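PDB 4Z80: EGF family domain-containing protein from Toxoplasma gondii, which binds a peptide of the rhoptry neck protein RON2L1 and, as a probable surface antigen (AMA4), is thought to act at the moving junction in host-cell invasion. Local coordinates for residues Ile249-Ser259 with Ala280-Leu291; Pro320-Asn328 with Ser448-Ile456. One frame throughout, in Å; residues are numbered along the deposited sequence. Where two conformers were deposited one is given.

Contact 1. Residues Ile249-Ser259 with Ala280-Leu291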
loop_
_atom_site.group_PDB
_atom_site.type_symbol
_atom_site.label_atom_id
_atom_site.label_comp_id
_atom_site.label_asym_id
_atom_site.label_seq_id
_atom_site.Cartn_x
_atom_site.Cartn_y
_atom_site.Cartn_z
ATOM N N ILE A 249 -5.216 -14.158 2.711
ATOM C CA ILE A 249 -4.244 -13.100 2.445
ATOM C C ILE A 249 -2.869 -13.564 2.908
ATOM O O ILE A 249 -2.442 -13.291 4.025
ATOM C CB ILE A 249 -4.633 -11.779 3.131
ATOM C CG1 ILE A 249 -6.059 -11.380 2.738
ATOM C CG2 ILE A 249 -3.653 -10.675 2.717
ATOM C CD1 ILE A 249 -6.570 -10.094 3.391
ATOM N N THR A 250 -2.178 -14.264 2.018
ATOM C CA THR A 250 -0.954 -14.969 2.378
ATOM C C THR A 250 0.319 -14.198 2.035
ATOM O O THR A 250 1.407 -14.574 2.465
ATOM C CB THR A 250 -0.894 -16.346 1.683
ATOM O OG1 THR A 250 -1.016 -16.181 0.265
ATOM C CG2 THR A 250 -2.025 -17.237 2.171
ATOM N N GLY A 251 0.187 -13.117 1.274
ATOM C CA GLY A 251 1.348 -12.370 0.829
ATOM C C GLY A 251 0.948 -11.006 0.323
ATOM O O GLY A 251 -0.231 -10.678 0.288
ATOM N N PRO A 252 1.939 -10.198 -0.075
ATOM C CA PRO A 252 1.637 -8.827 -0.500
ATOM C C PRO A 252 0.684 -8.742 -1.689
ATOM O O PRO A 252 -0.125 -7.821 -1.716
ATOM C CB PRO A 252 3.013 -8.247 -0.851
ATOM C CG PRO A 252 3.979 -9.372 -0.818
ATOM C CD PRO A 252 3.384 -10.453 0.024
ATOM N N PHE A 253 0.747 -9.651 -2.658
ATOM C CA PHE A 253 -0.177 -9.547 -3.781
ATOM C C PHE A 253 -1.621 -9.791 -3.338
ATOM O O PHE A 253 -2.539 -9.100 -3.782
ATOM C CB PHE A 253 0.183 -10.513 -4.906
ATOM C CG PHE A 253 -0.844 -10.545 -6.000
ATOM C CD1 PHE A 253 -1.055 -9.436 -6.805
ATOM C CD2 PHE A 253 -1.638 -11.665 -6.192
ATOM C CE1 PHE A 253 -2.015 -9.449 -7.787
ATOM C CE2 PHE A 253 -2.598 -11.686 -7.180
ATOM C CZ PHE A 253 -2.794 -10.577 -7.980
ATOM N N GLU A 254 -1.832 -10.770 -2.466
ATOM C CA GLU A 254 -3.170 -11.019 -1.959
ATOM C C GLU A 254 -3.693 -9.801 -1.190
ATOM O O GLU A 254 -4.876 -9.485 -1.240
ATOM C CB GLU A 254 -3.174 -12.269 -1.086
ATOM C CG GLU A 254 -2.970 -13.566 -1.883
ATOM C CD GLU A 254 -1.528 -13.806 -2.318
ATOM O OE1 GLU A 254 -0.605 -13.161 -1.775
ATOM O OE2 GLU A 254 -1.317 -14.654 -3.214
ATOM N N CYS A 255 -2.795 -9.093 -0.515
ATOM C CA CYS A 255 -3.173 -7.870 0.181
ATOM C C CYS A 255 -3.664 -6.821 -0.824
ATOM O O CYS A 255 -4.655 -6.131 -0.571
ATOM C CB CYS A 255 -1.984 -7.357 0.996
ATOM S SG CYS A 255 -2.336 -5.928 2.039
ATOM N N SER A 256 -2.997 -6.710 -1.974
ATOM C CA SER A 256 -3.442 -5.769 -3.012
ATOM C C SER A 256 -4.849 -6.119 -3.523
ATOM O O SER A 256 -5.621 -5.224 -3.874
ATOM C CB SER A 256 -2.449 -5.717 -4.187
ATOM O OG SER A 256 -2.557 -6.836 -5.061
ATOM N N ILE A 257 -5.190 -7.409 -3.546
ATOM C CA ILE A 257 -6.510 -7.826 -4.004
ATOM C C ILE A 257 -7.581 -7.305 -3.052
ATOM O O ILE A 257 -8.663 -6.902 -3.487
ATOM C CB ILE A 257 -6.612 -9.370 -4.125
ATOM C CG1 ILE A 257 -5.783 -9.861 -5.321
ATOM C CG2 ILE A 257 -8.080 -9.826 -4.265
ATOM C CD1 ILE A 257 -5.695 -11.384 -5.445
ATOM N N LEU A 258 -7.300 -7.315 -1.751
ATOM C CA LEU A 258 -8.250 -6.757 -0.797
ATOM C C LEU A 258 -8.558 -5.303 -1.157
ATOM O O LEU A 258 -9.710 -4.887 -1.138
ATOM C CB LEU A 258 -7.724 -6.856 0.641
ATOM C CG LEU A 258 -8.661 -6.304 1.723
ATOM C CD1 LEU A 258 -10.006 -7.042 1.730
ATOM C CD2 LEU A 258 -8.008 -6.378 3.096
ATOM N N SER A 259 -7.536 -4.533 -1.521
ATOM C CA SER A 259 -7.763 -3.158 -1.958
ATOM C C SER A 259 -8.552 -3.066 -3.256
ATOM O O SER A 259 -9.522 -2.316 -3.352
ATOM C CB SER A 259 -6.436 -2.418 -2.141
ATOM O OG SER A 259 -6.660 -1.241 -2.914
ATOM N N ALA A 280 -1.753 -0.233 0.528
ATOM C CA ALA A 280 -1.871 -1.019 1.741
ATOM C C ALA A 280 -0.509 -1.354 2.316
ATOM O O ALA A 280 0.501 -1.341 1.611
ATOM C CB ALA A 280 -2.659 -2.305 1.467
ATOM N N MET A 281 -0.503 -1.641 3.614
ATOM C CA MET A 281 0.655 -2.178 4.312
ATOM C C MET A 281 0.439 -3.653 4.630
ATOM O O MET A 281 -0.576 -4.009 5.220
ATOM C CB MET A 281 0.894 -1.417 5.610
ATOM C CG MET A 281 1.217 0.055 5.439
ATOM S SD MET A 281 2.710 0.361 4.462
ATOM C CE MET A 281 3.908 -0.584 5.390
ATOM N N PHE A 282 1.384 -4.497 4.237
ATOM C CA PHE A 282 1.376 -5.903 4.618
ATOM C C PHE A 282 2.493 -6.173 5.608
ATOM O O PHE A 282 3.610 -5.694 5.436
ATOM C CB PHE A 282 1.526 -6.790 3.389
ATOM C CG PHE A 282 1.385 -8.257 3.678
ATOM C CD1 PHE A 282 0.149 -8.790 4.002
ATOM C CD2 PHE A 282 2.480 -9.101 3.608
ATOM C CE1 PHE A 282 0.006 -10.141 4.266
ATOM C CE2 PHE A 282 2.344 -10.463 3.871
ATOM C CZ PHE A 282 1.103 -10.978 4.199
ATOM N N ASP A 283 2.176 -6.923 6.661
ATOM C CA ASP A 283 3.153 -7.321 7.661
ATOM C C ASP A 283 3.518 -8.794 7.437
ATOM O O ASP A 283 2.685 -9.683 7.650
ATOM C CB ASP A 283 2.580 -7.079 9.058
ATOM C CG ASP A 283 3.602 -7.272 10.167
ATOM O OD1 ASP A 283 4.510 -8.116 10.027
ATOM O OD2 ASP A 283 3.485 -6.576 11.200
ATOM N N MET A 284 4.749 -9.041 6.988
ATOM C CA MET A 284 5.202 -10.395 6.649
ATOM C C MET A 284 5.199 -11.315 7.856
ATOM O O MET A 284 5.090 -12.532 7.706
ATOM C CB MET A 284 6.616 -10.373 6.060
ATOM C CG MET A 284 6.780 -9.590 4.772
ATOM S SD MET A 284 6.043 -10.355 3.319
ATOM C CE MET A 284 7.077 -11.812 3.150
ATOM N N SER A 285 5.342 -10.750 9.049
ATOM C CA SER A 285 5.484 -11.581 10.237
ATOM C C SER A 285 4.119 -11.994 10.798
ATOM O O SER A 285 3.981 -13.104 11.309
ATOM C CB SER A 285 6.313 -10.860 11.301
ATOM O OG SER A 285 5.636 -9.734 11.816
ATOM N N THR A 286 3.114 -11.129 10.677
ATOM C CA THR A 286 1.801 -11.398 11.272
ATOM C C THR A 286 0.719 -11.731 10.247
ATOM O O THR A 286 -0.345 -12.247 10.607
ATOM C CB THR A 286 1.314 -10.205 12.096
ATOM O OG1 THR A 286 1.040 -9.099 11.220
ATOM C CG2 THR A 286 2.358 -9.797 13.127
ATOM N N GLY A 287 0.976 -11.421 8.982
ATOM C CA GLY A 287 -0.010 -11.589 7.933
ATOM C C GLY A 287 -1.051 -10.481 7.871
ATOM O O GLY A 287 -1.979 -10.549 7.067
ATOM N N GLU A 288 -0.906 -9.441 8.684
ATOM C CA GLU A 288 -1.892 -8.371 8.662
ATOM C C GLU A 288 -1.819 -7.552 7.370
ATOM O O GLU A 288 -0.736 -7.112 6.958
ATOM C CB GLU A 288 -1.730 -7.448 9.867
ATOM C CG GLU A 288 -2.772 -6.339 9.877
ATOM C CD GLU A 288 -2.838 -5.590 11.186
ATOM O OE1 GLU A 288 -1.875 -5.677 11.978
ATOM O OE2 GLU A 288 -3.860 -4.919 11.424
ATOM N N CYS A 289 -2.979 -7.350 6.750
ATOM C CA CYS A 289 -3.137 -6.471 5.592
ATOM C C CYS A 289 -3.967 -5.270 6.026
ATOM O O CYS A 289 -5.128 -5.423 6.406
ATOM C CB CYS A 289 -3.808 -7.212 4.428
ATOM S SG CYS A 289 -4.153 -6.218 2.961
ATOM N N ARG A 290 -3.375 -4.080 5.976
ATOM C CA ARG A 290 -4.050 -2.857 6.414
ATOM C C ARG A 290 -4.145 -1.873 5.254
ATOM O O ARG A 290 -3.129 -1.460 4.707
ATOM C CB ARG A 290 -3.304 -2.220 7.585
ATOM C CG ARG A 290 -4.118 -1.193 8.336
ATOM C CD ARG A 290 -4.970 -1.869 9.415
ATOM N NE ARG A 290 -5.845 -0.914 10.087
ATOM C CZ ARG A 290 -5.423 -0.006 10.962
ATOM N NH1 ARG A 290 -4.132 0.074 11.258
ATOM N NH2 ARG A 290 -6.281 0.826 11.528
ATOM N N LEU A 291 -5.365 -1.519 4.869
ATOM C CA LEU A 291 -5.588 -0.526 3.826
ATOM C C LEU A 291 -5.228 0.856 4.349
ATOM O O LEU A 291 -5.503 1.166 5.508
ATOM C CB LEU A 291 -7.045 -0.545 3.364
ATOM C CG LEU A 291 -7.550 -1.876 2.801
ATOM C CD1 LEU A 291 -9.024 -1.751 2.471
ATOM C CD2 LEU A 291 -6.768 -2.326 1.584
HETATM O O HOH W 1 -3.490 -12.505 6.528
#
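Cys255, one turn into helix 252-262, is joined to Cys289 by a disulfide of 2.1 Å between their SG atoms, and packing is close around this bridge and at the helix start. Both SG atoms stand anti to their own backbone N (chi1 -175° and 177°), which aims them at each other across the gap between helix and hairpin. Ala280 CB closes on Cys255 SG at 3.7 Å, while Leu258 CD2 reaches Cys289 SG at 3.9 Å. One turn beyond Cys255, Leu291 CD2 rests on Ser259 CB, whose hydroxyl is bonded away to Leu278 O. The element built here is a short helix pinned by a disulfide to one face of the beta-hairpin 280-291, running 36° from strand 289-291, an outer strand of the four-stranded sheet in the PAN-like AMA core. Phe282 packs against the start of the helix: the carbonyl carbon of Gly251, the N-cap residue, sits over the centre of one ring face, and Pro252 N lies nearer the rim. Ile249 CG2 meets Phe282 CE1 at 4.0 Å. Toward the hairpin turn the fit slackens. Met284, exposed, brings only SD near Pro252 CD, at 4.2 Å, and no direct hydrogen bond crosses; a water lies between Ile249 O and Gly287 O.

Contact 2. Residues Pro320-Asn328 with Ser448-Ile456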
loop_
_atom_site.group_PDB
_atom_site.type_symbol
_atom_site.label_atom_id
_atom_site.label_comp_id
_atom_site.label_asym_id
_atom_site.label_seq_id
_atom_site.Cartn_x
_atom_site.Cartn_y
_atom_site.Cartn_z
ATOM N N PRO A 320 8.404 8.570 3.050
ATOM C CA PRO A 320 8.711 7.147 3.174
ATOM C C PRO A 320 10.034 6.926 3.878
ATOM O O PRO A 320 10.976 7.701 3.691
ATOM C CB PRO A 320 8.782 6.665 1.720
ATOM C CG PRO A 320 8.252 7.793 0.887
ATOM C CD PRO A 320 8.529 9.030 1.660
ATOM N N MET A 321 10.099 5.873 4.684
ATOM C CA MET A 321 11.321 5.506 5.379
ATOM C C MET A 321 11.486 4.003 5.395
ATOM O O MET A 321 10.503 3.263 5.458
ATOM C CB MET A 321 11.335 6.014 6.825
ATOM C CG MET A 321 11.492 7.507 6.994
ATOM S SD MET A 321 11.551 7.963 8.744
ATOM C CE MET A 321 13.078 7.206 9.266
ATOM N N LYS A 322 12.735 3.561 5.339
ATOM C CA LYS A 322 13.093 2.176 5.622
ATOM C C LYS A 322 14.117 2.141 6.733
ATOM O O LYS A 322 15.033 2.956 6.755
ATOM C CB LYS A 322 13.677 1.485 4.395
ATOM C CG LYS A 322 12.749 1.429 3.211
ATOM C CD LYS A 322 13.291 0.566 2.081
ATOM C CE LYS A 322 12.332 0.533 0.934
ATOM N NZ LYS A 322 12.811 -0.346 -0.167
ATOM N N THR A 323 13.978 1.173 7.636
ATOM C CA THR A 323 14.972 0.931 8.675
ATOM C C THR A 323 15.144 -0.570 8.789
ATOM O O THR A 323 14.321 -1.322 8.277
ATOM C CB THR A 323 14.550 1.496 10.037
ATOM O OG1 THR A 323 13.351 0.840 10.467
ATOM C CG2 THR A 323 14.317 2.983 9.944
ATOM N N ALA A 324 16.199 -1.020 9.464
ATOM C CA ALA A 324 16.354 -2.449 9.667
ATOM C C ALA A 324 15.084 -3.015 10.304
ATOM O O ALA A 324 14.576 -4.063 9.893
ATOM C CB ALA A 324 17.563 -2.745 10.527
ATOM N N ALA A 325 14.554 -2.297 11.289
ATOM C CA ALA A 325 13.392 -2.761 12.041
ATOM C C ALA A 325 12.098 -2.781 11.217
ATOM O O ALA A 325 11.161 -3.489 11.571
ATOM C CB ALA A 325 13.201 -1.906 13.277
ATOM N N SER A 326 12.033 -2.020 10.128
ATOM C CA SER A 326 10.823 -2.010 9.302
ATOM C C SER A 326 10.812 -3.132 8.253
ATOM O O SER A 326 9.929 -3.166 7.408
ATOM C CB SER A 326 10.652 -0.644 8.612
ATOM O OG SER A 326 11.539 -0.463 7.528
ATOM N N SER A 327 11.768 -4.058 8.318
ATOM C CA SER A 327 11.943 -5.033 7.246
ATOM C C SER A 327 10.849 -6.088 7.147
ATOM O O SER A 327 10.837 -6.862 6.194
ATOM C CB SER A 327 13.286 -5.736 7.387
ATOM O OG SER A 327 14.351 -4.812 7.252
ATOM N N ASN A 328 9.944 -6.120 8.116
ATOM C CA ASN A 328 8.777 -6.990 8.043
ATOM C C ASN A 328 7.605 -6.348 7.302
ATOM O O ASN A 328 6.642 -7.025 6.944
ATOM C CB ASN A 328 8.331 -7.381 9.450
ATOM C CG ASN A 328 8.000 -6.166 10.324
ATOM O OD1 ASN A 328 8.750 -5.179 10.369
ATOM N ND2 ASN A 328 6.866 -6.233 11.018
ATOM N N SER A 448 16.448 -0.779 -4.675
ATOM C CA SER A 448 15.606 0.263 -4.114
ATOM C C SER A 448 14.272 -0.243 -3.574
ATOM O O SER A 448 13.581 0.484 -2.865
ATOM C CB SER A 448 15.368 1.339 -5.173
ATOM O OG SER A 448 14.826 0.795 -6.356
ATOM N N LEU A 449 13.916 -1.479 -3.921
ATOM C CA LEU A 449 12.697 -2.129 -3.426
ATOM C C LEU A 449 12.977 -3.144 -2.308
ATOM O O LEU A 449 12.042 -3.747 -1.772
ATOM C CB LEU A 449 11.978 -2.812 -4.595
ATOM C CG LEU A 449 11.311 -1.868 -5.605
ATOM C CD1 LEU A 449 11.035 -2.588 -6.899
ATOM C CD2 LEU A 449 10.023 -1.291 -5.040
ATOM N N SER A 450 14.249 -3.320 -1.961
ATOM C CA SER A 450 14.663 -4.267 -0.911
ATOM C C SER A 450 14.467 -3.701 0.490
ATOM O O SER A 450 14.554 -2.487 0.702
ATOM C CB SER A 450 16.146 -4.637 -1.054
ATOM O OG SER A 450 16.490 -5.046 -2.359
ATOM N N ALA A 451 14.238 -4.580 1.463
ATOM C CA ALA A 451 14.417 -4.197 2.861
ATOM C C ALA A 451 15.901 -3.872 3.102
ATOM O O ALA A 451 16.768 -4.274 2.314
ATOM C CB ALA A 451 13.937 -5.298 3.789
ATOM N N VAL A 452 16.195 -3.151 4.183
ATOM C CA VAL A 452 17.555 -2.649 4.402
ATOM C C VAL A 452 18.288 -3.248 5.597
ATOM O O VAL A 452 19.355 -2.775 5.949
ATOM C CB VAL A 452 17.569 -1.102 4.559
ATOM C CG1 VAL A 452 16.959 -0.444 3.334
ATOM C CG2 VAL A 452 16.847 -0.645 5.821
ATOM N N ASP A 453 17.740 -4.299 6.207
ATOM C CA ASP A 453 18.421 -4.981 7.309
ATOM C C ASP A 453 19.467 -5.955 6.767
ATOM O O ASP A 453 19.118 -6.964 6.171
ATOM C CB ASP A 453 17.408 -5.727 8.174
ATOM C CG ASP A 453 18.020 -6.296 9.448
ATOM O OD1 ASP A 453 19.260 -6.236 9.623
ATOM O OD2 ASP A 453 17.245 -6.810 10.279
ATOM N N PRO A 454 20.762 -5.661 6.966
ATOM C CA PRO A 454 21.748 -6.598 6.426
ATOM C C PRO A 454 21.707 -7.967 7.109
ATOM O O PRO A 454 22.180 -8.940 6.522
ATOM C CB PRO A 454 23.085 -5.888 6.691
ATOM C CG PRO A 454 22.814 -4.952 7.799
ATOM C CD PRO A 454 21.396 -4.505 7.630
ATOM N N SER A 455 21.126 -8.047 8.304
ATOM C CA SER A 455 21.162 -9.291 9.070
ATOM C C SER A 455 20.182 -10.339 8.541
ATOM O O SER A 455 20.261 -11.509 8.926
ATOM C CB SER A 455 20.882 -9.020 10.552
ATOM O OG SER A 455 19.514 -8.735 10.795
ATOM N N ILE A 456 19.269 -9.938 7.658
ATOM C CA ILE A 456 18.344 -10.898 7.044
ATOM C C ILE A 456 18.766 -11.283 5.629
ATOM O O ILE A 456 18.054 -12.022 4.943
ATOM C CB ILE A 456 16.887 -10.366 6.991
ATOM C CG1 ILE A 456 16.735 -9.195 6.007
ATOM C CG2 ILE A 456 16.432 -9.972 8.402
ATOM C CD1 ILE A 456 15.304 -8.716 5.854
HETATM O O HOH W 2 13.703 -2.383 5.801
#
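The chain turns tightly at 323-327, with Ser326 N bonded to Thr323 O and Ser327 N to Ala324 O, and this bend comes down on the irregular run 448-456, where the CA atoms of Ala324 and Asp453 are 4.0 Å apart. Lys322 spans the contact at one end: its extended chain passes obliquely over Val452 CG1, and NZ donates to Ser450 O and Ser448 O, both at 2.9 Å. It stands well above each carbonyl plane, 46° and 47° out. Its strongest polar partner is Asn97 OD1, outside the two segments, and Phe386 forms a cation-pi contact with the lysine, so a buried ammonium is gripped from several sides. Val452 CG2 presses on the backbone of Thr323, 3.4 Å from its carbonyl carbon. The contact fastens the loop after strand 318-321 to the segment following strand 443-447, the edge of a second four-stranded sheet, with helix 378-387 alongside. At the other end Ser327 OG turns back to Ala324 O (2.8 Å), which also takes Ser327 N from the same face. Ala451 CB and Asp453 CB flank that hydroxyl, and Ile456 CD1 touches Ser327 CB at 3.9 Å. Asp453 lays CG against Ala324 CB; its OD1 accepts from Ser455 N in an Asx turn. Between the two ends, a water donates to Thr323 O and Ser327 OG and accepts from Val452 N.

How the contacts relate
Running from the N terminus, the chain first meets contact 1, which closes a short loop: 20 residues separate 249-259 from 280-291. Contact 2 opens after that and closes over 119 intervening residues, so the two stand in series and neither nest nor cross. Contact 1 binds a helix to the sheet containing strands 280-283 and 289-291; contact 2 ties the stretch between strands 318-321 and 329-332 to the chain beyond the later sheet that ends in strand 443-447. Their centres are about 17 Å apart, yet they meet at Asn328, whose O probably accepts from Met284 N (2.8 Å) while ND2 probably bonds Asp283 OD1.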